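Local structure of putative uncharacterized protein (Staphylococcus aureus subsp. aureus Mu50, 3FYM) at residues A[24-29]-A[54-59]; A[37-42]-A[73-78]; A[46-51]-A[77-82]. The protein is of uncharacterised function but is a putative membrane protein whose soluble N-terminal helix-turn-helix domain probably binds DNA. One frame throughout, in Å; residues are numbered along the deposited sequence.

From the N terminus, the chain runs through helices 4-14 and 19-26; the end of helix 19-26 and the turn after it, 24-29, meet helix 50-60 at 54-59 in interaction 1. That loop encloses helix 30-37. The end of this helix and the following residues, 37-42, meet 73-78 beyond helix 65-71 in interaction 2, whose segments alternate with those of interaction 1. In interaction 3 the turn before helix 50-60 and its first residues meet the tail 77-82; it also crosses interaction 1 and shares Pro77 and Ser78 with interaction 2. Ile54, in segment 54-59, packs CD1 on Phe41 and Ile76, and Tyr57 OH of interaction 1 probably bonds Glu37 OE2 of segment 37-42.

Interaction 1 (A[24-29]-A[54-59]); sequences QRTGIK and IRKYAS
Lys56 lays its aliphatic chain across the C-terminal end of helix 19-26, where it packs mainly on Thr26. CG stands anti to the backbone N (chi1 -175°) and the chain bends at chi2 (59°), which brings it over the helix end. Its CG comes 3.7 Å from Thr26 O and 3.8 Å from Thr26 CB. Further out, in the conformer described, one of two modelled, Lys56 CE lies 3.9 Å from Arg25 O. It is this carbon, not the ammonium group, that makes the contact, and no hydrogen bond links the two segments; the like-charged Arg25 NH1 stands 6.2 Å from Lys56 NZ.

Thr26 puts its methyl against helix 50-60: CG2 lies 4.1 Å from Tyr57 CA and also rests against the carbonyl oxygen of Lys56. Its hydroxyl is occupied within its own part of the fold, bonded to Leu22 O and receiving a weak bond from Ile28 N at 3.4 Å. Helix 19-26 stops here, with Gly27 at positive phi, and helix 30-37 begins after a short turn, with Lys29 at its N-cap. Together they make the helix-turn-helix, its second helix probably being the one that would read DNA, while helix 50-60 backs the turn.

Ile28, the buried residue of the turn, reaches back with CD1 4.1 Å from Lys56 CB. Phe53 and Leu33 also pack on this side chain. Tyr57 sends its ring inward, past Leu33 and Leu8, and its OH bonds to Glu37 OE2 at the far end of helix 30-37.

Interaction 2 (A[37-42]-A[73-78]); sequences ENNEFD and QDEIPS
Asn39 and Glu75 carry the polar half of this contact. Asn39 ND2 donates to Glu75 OE1 at 3.0 Å, with an N-H...O angle of 162°. The acceptor lies close to the amide plane, but the amide nitrogen meets the carboxylate on its anti side, 27° out of the carboxylate plane. Both side chains also hold the beginning of helix 4-14: Glu75 OE1 accepts from Val4 N as well, and Asn39 OD1 accepts from Gly5 N. The other oxygen, Glu75 OE2, is bonded to His72 ND1, so this carboxylate is gripped at both ends and its rotation should be well fixed.

Asn39 sits where helix 30-37 ends. It is the C-prime residue of a Schellman motif, with positive phi, in which Glu40 N bonds to His35 O and Asn39 N to Ile36 O. Glu40 also bonds through OE1 to ND1 of His35, which binds the zinc ion together with Glu31; Glu40 thus stands in the second shell of that site, where it would help orient the imidazole.

The apolar half is a CH-pi contact. Phe41 CG lies anti to the carbonyl carbon (chi1 -57°), which brings the ring against Pro77. Pro77 CD lies over one face of the Phe41 ring, 3.9 Å from its centroid and offset toward the rim; the opposite face is covered by the backbone carbon of Asn39. Pro77 CG touches Phe41 CB at 3.6 Å. At one side of the ring, Phe41 CE1 comes within 3.4 Å of Glu75 O from an oblique direction, while Val4 and Ile54 pack against the phenyl group from other elements.

Interaction 3 (A[46-51]-A[77-82]); sequences NKNYSE and PSNQAE
A water molecule is held by three backbone groups where the tail passes the start of helix 50-60: it donates to Asn48 O and to Pro77 O, at 2.7 Å for the latter, and accepts from Glu51 N at 2.8 Å. It thereby links an N-H in the helix's first turn to the tail, where no direct backbone bond spans the gap. Ahead of the helix, Asn46 OD1 accepts from Asn48 N in an Asx turn, and Lys47 O takes both Ser50 N and Ser50 OG, the hydroxyl lying on a lone pair in the carbonyl plane.

The direct bond between the segments runs from Gln80 N to Asn48 OD1, 3.0 Å long and fairly straight. The donor stands above the amide plane, 65° out of it, so it does not use a lone pair. Asn48 has a second conformer, and this bond belongs to the one described. Asn79 crosses Asn48 at about a right angle, with the two amide planes 59° apart; its CG lies anti to the backbone N (chi1 179°), carrying OD1 over to within 3.4 Å of Asn48 CB.

Pro77 packs its CG against both Ser50 OG, at 3.5 Å, and Lys47 CG, also at 3.5 Å, the lysine chain crossing the pyrrolidine ring nearly at right angles. Much of this tail also touches crystal neighbours, so its path may partly reflect packing. At the outer edge, Glu51 OE2 forms a salt bridge with Arg55 NH1, and a second water accepts from Asn79 N at 2.9 Å.

Interaction 1 (A[24-29]-A[54-59])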
# COMPACT_ATOMS: atom_id res chain seq x y z
N GLN A 24 -9.61 -6.09 7.21
CA GLN A 24 -11.00 -6.35 6.92
C GLN A 24 -11.47 -5.59 5.70
O GLN A 24 -12.23 -6.18 4.90
CB GLN A 24 -11.87 -5.95 8.12
CG GLN A 24 -11.76 -6.97 9.26
CD GLN A 24 -12.47 -6.43 10.50
OE1 GLN A 24 -12.93 -5.31 10.55
NE2 GLN A 24 -12.48 -7.25 11.53
N ARG A 25 -11.15 -4.33 5.59
CA ARG A 25 -11.66 -3.46 4.51
C ARG A 25 -10.97 -3.73 3.19
O ARG A 25 -11.59 -3.52 2.13
CB ARG A 25 -11.52 -1.99 4.88
CG ARG A 25 -12.45 -1.44 5.94
CD ARG A 25 -13.64 -0.69 5.40
NE ARG A 25 -13.90 -0.42 4.01
CZ ARG A 25 -14.01 0.69 3.30
NH1 ARG A 25 -14.27 0.72 1.97
NH2 ARG A 25 -13.85 1.89 3.89
N THR A 26 -9.72 -4.13 3.20
CA THR A 26 -8.95 -4.28 1.96
C THR A 26 -8.91 -5.70 1.49
O THR A 26 -8.64 -5.98 0.32
CB THR A 26 -7.49 -3.83 2.10
OG1 THR A 26 -6.88 -4.50 3.23
CG2 THR A 26 -7.39 -2.37 2.46
N GLY A 27 -9.07 -6.66 2.41
CA GLY A 27 -8.80 -8.05 2.12
C GLY A 27 -7.38 -8.47 1.99
O GLY A 27 -7.02 -9.60 1.62
N ILE A 28 -6.37 -7.75 2.23
CA ILE A 28 -4.95 -7.81 2.30
C ILE A 28 -4.59 -8.16 3.76
O ILE A 28 -4.89 -7.50 4.73
CB ILE A 28 -4.24 -6.53 1.86
CG1 ILE A 28 -4.70 -6.08 0.46
CG2 ILE A 28 -2.74 -6.74 1.89
CD1 ILE A 28 -4.26 -4.67 0.11
N LYS A 29 -3.79 -9.22 3.88
CA LYS A 29 -3.38 -9.69 5.20
C LYS A 29 -2.51 -8.65 5.87
O LYS A 29 -1.68 -7.97 5.25
CB LYS A 29 -2.62 -11.00 5.12
CG LYS A 29 -3.51 -12.23 4.94
CD LYS A 29 -2.68 -13.49 4.96
CE LYS A 29 -3.50 -14.76 4.69
NZ LYS A 29 -3.49 -15.60 5.93
N ILE A 54 -1.18 -1.12 -2.82
CA ILE A 54 -1.21 0.32 -2.50
C ILE A 54 -2.53 0.92 -2.91
O ILE A 54 -3.11 1.73 -2.19
CB ILE A 54 -0.01 1.02 -3.16
CG1 ILE A 54 1.30 0.65 -2.46
CG2 ILE A 54 -0.18 2.53 -3.18
CD1 ILE A 54 2.54 1.00 -3.25
N ARG A 55 -3.01 0.58 -4.10
CA ARG A 55 -4.26 1.12 -4.62
C ARG A 55 -5.45 0.77 -3.73
O ARG A 55 -6.29 1.63 -3.44
CB ARG A 55 -4.47 0.59 -6.04
CG ARG A 55 -5.70 1.03 -6.74
CD ARG A 55 -5.76 0.50 -8.18
NE ARG A 55 -4.58 0.99 -8.94
CZ ARG A 55 -4.50 2.23 -9.43
NH1 ARG A 55 -3.41 2.59 -10.04
NH2 ARG A 55 -5.49 3.07 -9.30
N LYS A 56 -5.52 -0.48 -3.29
CA LYS A 56 -6.65 -0.86 -2.46
C LYS A 56 -6.57 -0.17 -1.11
O LYS A 56 -7.59 0.29 -0.58
CB LYS A 56 -6.66 -2.39 -2.33
CG LYS A 56 -7.88 -2.87 -1.58
CD LYS A 56 -9.19 -2.48 -2.22
CE LYS A 56 -10.40 -3.05 -1.51
NZ LYS A 56 -11.62 -2.85 -2.34
N TYR A 57 -5.38 -0.13 -0.50
CA TYR A 57 -5.17 0.60 0.75
C TYR A 57 -5.64 2.04 0.58
O TYR A 57 -6.47 2.56 1.35
CB TYR A 57 -3.73 0.41 1.17
CG TYR A 57 -3.27 0.88 2.50
CD1 TYR A 57 -3.83 1.95 3.21
CD2 TYR A 57 -2.18 0.27 3.10
CE1 TYR A 57 -3.37 2.37 4.40
CE2 TYR A 57 -1.68 0.69 4.33
CZ TYR A 57 -2.26 1.74 4.98
OH TYR A 57 -1.85 2.19 6.18
N ALA A 58 -5.06 2.72 -0.41
CA ALA A 58 -5.38 4.13 -0.66
C ALA A 58 -6.87 4.34 -0.78
O ALA A 58 -7.45 5.27 -0.21
CB ALA A 58 -4.63 4.63 -1.88
N SER A 59 -7.53 3.50 -1.57
CA SER A 59 -8.97 3.71 -1.79
C SER A 59 -9.73 3.58 -0.49
O SER A 59 -10.63 4.39 -0.21
CB SER A 59 -9.46 2.75 -2.87
OG SER A 59 -9.57 1.44 -2.37

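Interaction 2 (A[37-42]-A[73-78])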
# COMPACT_ATOMS: atom_id res chain seq x y z
N GLU A 37 3.53 -0.52 4.53
CA GLU A 37 3.74 0.68 5.34
C GLU A 37 5.23 0.96 5.52
O GLU A 37 5.61 2.10 5.74
CB GLU A 37 3.05 0.57 6.72
CG GLU A 37 1.55 0.60 6.60
CD GLU A 37 0.78 0.58 7.91
OE1 GLU A 37 1.35 0.34 8.97
OE2 GLU A 37 -0.46 0.80 7.82
N ASN A 38 6.02 -0.12 5.47
CA ASN A 38 7.46 -0.03 5.66
C ASN A 38 8.24 -0.06 4.35
O ASN A 38 9.48 -0.16 4.38
CB ASN A 38 7.92 -1.12 6.64
CG ASN A 38 7.34 -0.74 8.01
OD1 ASN A 38 6.26 -1.21 8.45
ND2 ASN A 38 7.90 0.20 8.71
N ASN A 39 7.56 0.05 3.21
CA ASN A 39 8.23 0.00 1.89
C ASN A 39 9.02 -1.29 1.70
O ASN A 39 9.98 -1.34 0.93
CB ASN A 39 9.07 1.24 1.59
CG ASN A 39 8.27 2.42 1.03
OD1 ASN A 39 7.25 2.79 1.59
ND2 ASN A 39 8.76 3.04 -0.02
N GLU A 40 8.58 -2.37 2.33
CA GLU A 40 9.22 -3.68 2.25
C GLU A 40 8.66 -4.49 1.10
O GLU A 40 8.16 -5.62 1.26
CB GLU A 40 9.07 -4.42 3.58
CG GLU A 40 9.84 -3.77 4.72
CD GLU A 40 9.46 -4.24 6.11
OE1 GLU A 40 8.40 -4.86 6.30
OE2 GLU A 40 10.25 -3.94 7.05
N PHE A 41 8.71 -3.93 -0.11
CA PHE A 41 8.03 -4.58 -1.24
C PHE A 41 8.66 -5.91 -1.62
O PHE A 41 7.97 -6.81 -2.12
CB PHE A 41 8.02 -3.64 -2.45
CG PHE A 41 7.36 -2.32 -2.16
CD1 PHE A 41 8.11 -1.16 -2.12
CD2 PHE A 41 6.02 -2.26 -1.92
CE1 PHE A 41 7.55 0.05 -1.82
CE2 PHE A 41 5.44 -1.04 -1.63
CZ PHE A 41 6.20 0.10 -1.57
N ASP A 42 9.97 -6.06 -1.36
CA ASP A 42 10.61 -7.34 -1.66
C ASP A 42 10.19 -8.45 -0.69
O ASP A 42 10.54 -9.61 -0.92
CB ASP A 42 12.13 -7.23 -1.66
CG ASP A 42 12.73 -6.64 -0.46
OD1 ASP A 42 12.07 -6.35 0.53
OD2 ASP A 42 13.94 -6.34 -0.49
N GLN A 73 6.50 6.98 -7.53
CA GLN A 73 6.68 5.89 -8.51
C GLN A 73 8.06 5.28 -8.43
O GLN A 73 8.19 4.09 -8.68
CB GLN A 73 6.33 6.42 -9.86
CG GLN A 73 7.19 7.52 -10.35
CD GLN A 73 6.48 8.05 -11.62
OE1 GLN A 73 5.85 9.17 -11.71
NE2 GLN A 73 6.51 7.24 -12.67
N ASP A 74 9.11 6.05 -8.10
CA ASP A 74 10.44 5.47 -8.06
C ASP A 74 10.63 4.51 -6.90
O ASP A 74 11.57 3.71 -6.91
CB ASP A 74 11.52 6.54 -8.00
CG ASP A 74 11.48 7.48 -9.18
OD1 ASP A 74 11.93 8.62 -9.01
OD2 ASP A 74 11.06 7.04 -10.28
N GLU A 75 9.76 4.56 -5.88
CA GLU A 75 9.79 3.66 -4.76
C GLU A 75 9.07 2.33 -5.05
O GLU A 75 9.35 1.32 -4.41
CB GLU A 75 9.07 4.25 -3.54
CG GLU A 75 9.58 5.61 -3.11
CD GLU A 75 8.62 6.27 -2.12
OE1 GLU A 75 7.94 5.56 -1.35
OE2 GLU A 75 8.52 7.51 -2.13
N ILE A 76 8.08 2.39 -5.93
CA ILE A 76 7.10 1.34 -6.07
C ILE A 76 7.47 0.43 -7.20
O ILE A 76 7.62 0.89 -8.34
CB ILE A 76 5.71 1.93 -6.31
CG1 ILE A 76 5.27 2.81 -5.14
CG2 ILE A 76 4.69 0.81 -6.58
CD1 ILE A 76 4.08 3.68 -5.45
N PRO A 77 7.62 -0.87 -6.98
CA PRO A 77 7.88 -1.79 -8.10
C PRO A 77 6.64 -1.85 -8.99
O PRO A 77 5.60 -2.30 -8.53
CB PRO A 77 8.19 -3.13 -7.44
CG PRO A 77 8.07 -2.95 -6.01
CD PRO A 77 7.55 -1.59 -5.70
N SER A 78 6.77 -1.44 -10.23
CA SER A 78 5.70 -1.63 -11.18
C SER A 78 5.55 -3.11 -11.53
O SER A 78 6.44 -3.92 -11.41
CB SER A 78 5.89 -0.77 -12.45
OG SER A 78 7.11 -1.16 -13.10

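Interaction 3 (A[46-51]-A[77-82])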
# COMPACT_ATOMS: atom_id res chain seq x y z
N ASN A 46 4.40 -11.88 -4.05
CA ASN A 46 4.37 -11.46 -5.45
C ASN A 46 4.51 -9.96 -5.48
O ASN A 46 3.54 -9.22 -5.26
CB ASN A 46 3.11 -11.92 -6.16
CG ASN A 46 3.21 -11.68 -7.64
OD1 ASN A 46 4.04 -10.88 -8.09
ND2 ASN A 46 2.41 -12.41 -8.43
N LYS A 47 5.73 -9.48 -5.72
CA LYS A 47 6.03 -8.07 -5.73
C LYS A 47 5.30 -7.34 -6.81
O LYS A 47 5.10 -6.12 -6.76
CB LYS A 47 7.53 -7.90 -5.83
CG LYS A 47 8.04 -6.47 -5.65
CD LYS A 47 9.48 -6.28 -5.94
CE LYS A 47 10.55 -7.03 -5.49
NZ LYS A 47 11.78 -6.47 -6.18
N ASN A 48 4.86 -8.06 -7.87
CA ASN A 48 4.07 -7.43 -8.91
C ASN A 48 2.77 -6.83 -8.42
O ASN A 48 2.20 -5.96 -9.09
CB ASN A 48 3.71 -8.43 -10.02
CG ASN A 48 4.92 -8.76 -10.87
OD1 ASN A 48 5.84 -7.96 -10.97
ND2 ASN A 48 4.81 -9.88 -11.51
N TYR A 49 2.29 -7.32 -7.28
CA TYR A 49 1.04 -6.82 -6.65
C TYR A 49 1.24 -5.56 -5.85
O TYR A 49 0.28 -5.07 -5.28
CB TYR A 49 0.41 -7.93 -5.79
CG TYR A 49 0.01 -9.18 -6.49
CD1 TYR A 49 -0.24 -10.33 -5.71
CD2 TYR A 49 -0.11 -9.28 -7.85
CE1 TYR A 49 -0.61 -11.50 -6.29
CE2 TYR A 49 -0.49 -10.50 -8.43
CZ TYR A 49 -0.75 -11.60 -7.65
OH TYR A 49 -1.10 -12.82 -8.21
N SER A 50 2.48 -5.05 -5.77
CA SER A 50 2.73 -3.87 -4.93
C SER A 50 1.78 -2.73 -5.24
O SER A 50 1.17 -2.15 -4.31
CB SER A 50 4.17 -3.41 -5.09
OG SER A 50 5.14 -4.29 -4.63
N GLU A 51 1.68 -2.35 -6.50
CA GLU A 51 0.79 -1.25 -6.86
C GLU A 51 -0.64 -1.55 -6.52
O GLU A 51 -1.35 -0.70 -5.98
CB GLU A 51 0.94 -0.90 -8.35
CG GLU A 51 0.04 0.25 -8.72
CD GLU A 51 0.21 0.77 -10.12
OE1 GLU A 51 1.13 0.44 -10.83
OE2 GLU A 51 -0.56 1.60 -10.51
N PRO A 77 7.62 -0.87 -6.98
CA PRO A 77 7.88 -1.79 -8.10
C PRO A 77 6.64 -1.85 -8.99
O PRO A 77 5.60 -2.30 -8.53
CB PRO A 77 8.19 -3.13 -7.44
CG PRO A 77 8.07 -2.95 -6.01
CD PRO A 77 7.55 -1.59 -5.70
N SER A 78 6.77 -1.44 -10.23
CA SER A 78 5.70 -1.63 -11.18
C SER A 78 5.55 -3.11 -11.53
O SER A 78 6.44 -3.92 -11.41
CB SER A 78 5.89 -0.77 -12.45
OG SER A 78 7.11 -1.16 -13.10
N ASN A 79 4.39 -3.44 -12.04
CA ASN A 79 3.99 -4.80 -12.43
C ASN A 79 4.83 -5.23 -13.62
O ASN A 79 4.71 -4.69 -14.71
CB ASN A 79 2.52 -4.75 -12.78
CG ASN A 79 1.98 -6.08 -13.23
OD1 ASN A 79 2.58 -7.14 -13.00
ND2 ASN A 79 0.77 -6.03 -13.85
N GLN A 80 5.68 -6.23 -13.42
CA GLN A 80 6.63 -6.73 -14.43
C GLN A 80 6.02 -7.80 -15.28
O GLN A 80 6.60 -8.88 -15.52
CB GLN A 80 7.93 -7.15 -13.73
CG GLN A 80 8.72 -6.00 -13.19
CD GLN A 80 9.63 -5.37 -14.23
OE1 GLN A 80 9.86 -5.88 -15.31
NE2 GLN A 80 10.11 -4.23 -13.77
N ALA A 81 4.86 -7.46 -15.90
CA ALA A 81 4.08 -8.43 -16.70
C ALA A 81 4.56 -8.45 -18.12
O ALA A 81 3.93 -8.03 -19.08
CB ALA A 81 2.59 -8.06 -16.59
N GLU A 82 5.78 -8.96 -18.28
CA GLU A 82 6.47 -8.82 -19.53
C GLU A 82 6.07 -9.89 -20.53
O GLU A 82 5.89 -9.61 -21.73
CB GLU A 82 7.99 -8.83 -19.26
CG GLU A 82 8.76 -7.94 -20.18
CD GLU A 82 9.19 -7.42 -21.40
OE1 GLU A 82 10.23 -6.63 -21.28
OE2 GLU A 82 8.79 -7.85 -22.49
O HOH W 1 3.10 -3.29 -8.76
O HOH W 2 2.39 -1.32 -12.04